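Local atomic coordinates of pyruvate dehydrogenase complex, dihydrolipoamide acetyltransferase E2 component (Thermus thermophilus, PDB entry 2EQ9), a protein that probably transfers acetyl groups carried on its lipoyl arm within the pyruvate dehydrogenase complex, the part modelled here being its peripheral subunit-binding domain. Residues 1-5 with 6-10. Numbering follows the deposited sequence.
Sequences MLAVP and AARKL
Val4, at the N-cap, leads the incoming loop into helix 5-13 of the peripheral subunit-binding domain, and Arg8 folds back from the first turn to hold that loop. Backbone bonds start the helix: Val4 O accepts Arg8 N at 3.1 Å, with a weak bond from Ala7 N besides, and Pro5 O takes Lys9 N at 2.8 Å. Among the apolar contacts, Val4 CG2 rests 3.8 Å from Ala7 CB, while Ala6 and Ala7 also meet helix 32-39 through Val32 and Val35. Arg8 CG, anti to the carbonyl carbon (chi1 -44°), passes 3.7 Å from Ala3 CB. The polar contacts centre on the Arg8 guanidinium, which a bend at chi3 swings across Pro5. Arg8 NH1 donates a hydrogen bond to Ala3 O at 2.7 Å (N-H...O 157°), the oxygen 6° out of the guanidinium plane. NE and NH2 of Arg8 are each salt-bridged to an acidic side chain of another protein in the assembly, so one group ties loop, helix and partner together. A leucine here would probably leave that acidic partner without its counter-charge and the Ala3 carbonyl without its side-chain donor. Pro5 CA sits over one guanidinium face, toward the rim, and Pro5 CG lies 3.7 Å from Arg8 NH1.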
loop_
_atom_site.group_PDB
_atom_site.type_symbol
_atom_site.label_atom_id
_atom_site.label_comp_id
_atom_site.label_asym_id
_atom_site.label_seq_id
_atom_site.Cartn_x
_atom_site.Cartn_y
_atom_site.Cartn_z
ATOM N N MET C 1 -3.203 -22.613 -18.370
ATOM C CA MET C 1 -1.729 -22.410 -18.281
ATOM C C MET C 1 -1.384 -21.204 -17.423
ATOM O O MET C 1 -2.019 -20.152 -17.522
ATOM C CB MET C 1 -1.128 -22.199 -19.672
ATOM C CG MET C 1 0.349 -21.817 -19.641
ATOM S SD MET C 1 0.754 -20.518 -20.830
ATOM C CE MET C 1 0.462 -19.044 -19.848
ATOM N N LEU C 2 -0.371 -21.362 -16.579
ATOM C CA LEU C 2 0.072 -20.274 -15.722
ATOM C C LEU C 2 1.570 -20.033 -15.901
ATOM O O LEU C 2 2.395 -20.885 -15.569
ATOM C CB LEU C 2 -0.269 -20.567 -14.251
ATOM C CG LEU C 2 0.077 -21.898 -13.576
ATOM C CD1 LEU C 2 -0.320 -21.818 -12.108
ATOM C CD2 LEU C 2 -0.649 -23.052 -14.253
ATOM N N ALA C 3 1.902 -18.867 -16.449
ATOM C CA ALA C 3 3.287 -18.487 -16.694
ATOM C C ALA C 3 3.594 -17.085 -16.156
ATOM O O ALA C 3 2.899 -16.113 -16.480
ATOM C CB ALA C 3 3.576 -18.546 -18.182
ATOM N N VAL C 4 4.631 -16.990 -15.328
ATOM C CA VAL C 4 5.026 -15.709 -14.759
ATOM C C VAL C 4 5.402 -14.800 -15.923
ATOM O O VAL C 4 5.817 -15.280 -16.975
ATOM C CB VAL C 4 6.225 -15.863 -13.802
ATOM C CG1 VAL C 4 5.929 -16.962 -12.794
ATOM C CG2 VAL C 4 7.499 -16.178 -14.587
ATOM N N PRO C 5 5.240 -13.480 -15.757
ATOM C CA PRO C 5 5.566 -12.517 -16.815
ATOM C C PRO C 5 6.967 -12.698 -17.426
ATOM O O PRO C 5 7.129 -12.649 -18.644
ATOM C CB PRO C 5 5.419 -11.166 -16.113
ATOM C CG PRO C 5 4.397 -11.441 -15.040
ATOM C CD PRO C 5 4.834 -12.787 -14.521
ATOM N N ALA C 6 7.977 -12.901 -16.586
ATOM C CA ALA C 6 9.339 -13.073 -17.085
ATOM C C ALA C 6 9.434 -14.216 -18.099
ATOM O O ALA C 6 10.138 -14.108 -19.105
ATOM C CB ALA C 6 10.302 -13.324 -15.919
ATOM N N ALA C 7 8.729 -15.310 -17.829
ATOM C CA ALA C 7 8.742 -16.455 -18.733
ATOM C C ALA C 7 7.998 -16.154 -20.038
ATOM O O ALA C 7 8.464 -16.519 -21.121
ATOM C CB ALA C 7 8.129 -17.678 -18.038
ATOM N N ARG C 8 6.851 -15.482 -19.939
ATOM C CA ARG C 8 6.064 -15.150 -21.130
ATOM C C ARG C 8 6.869 -14.206 -22.018
ATOM O O ARG C 8 6.840 -14.305 -23.247
ATOM C CB ARG C 8 4.734 -14.479 -20.740
ATOM C CG ARG C 8 4.020 -15.164 -19.578
ATOM C CD ARG C 8 2.545 -14.808 -19.488
ATOM N NE ARG C 8 2.267 -13.386 -19.279
ATOM C CZ ARG C 8 2.047 -12.817 -18.096
ATOM N NH1 ARG C 8 2.078 -13.541 -16.985
ATOM N NH2 ARG C 8 1.747 -11.523 -18.031
ATOM N N LYS C 9 7.592 -13.294 -21.375
ATOM C CA LYS C 9 8.410 -12.321 -22.077
ATOM C C LYS C 9 9.522 -13.027 -22.846
ATOM O O LYS C 9 9.725 -12.777 -24.035
ATOM C CB LYS C 9 8.999 -11.329 -21.070
ATOM C CG LYS C 9 9.388 -9.990 -21.671
ATOM C CD LYS C 9 10.830 -9.976 -22.132
ATOM C CE LYS C 9 11.786 -9.875 -20.952
ATOM N NZ LYS C 9 13.207 -9.922 -21.411
ATOM N N LEU C 10 10.224 -13.928 -22.167
ATOM C CA LEU C 10 11.316 -14.665 -22.788
ATOM C C LEU C 10 10.822 -15.653 -23.846
ATOM O O LEU C 10 11.486 -15.865 -24.855
ATOM C CB LEU C 10 12.122 -15.396 -21.712
ATOM C CG LEU C 10 13.489 -15.957 -22.109
ATOM C CD1 LEU C 10 13.314 -17.215 -22.918
ATOM C CD2 LEU C 10 14.274 -14.907 -22.884
#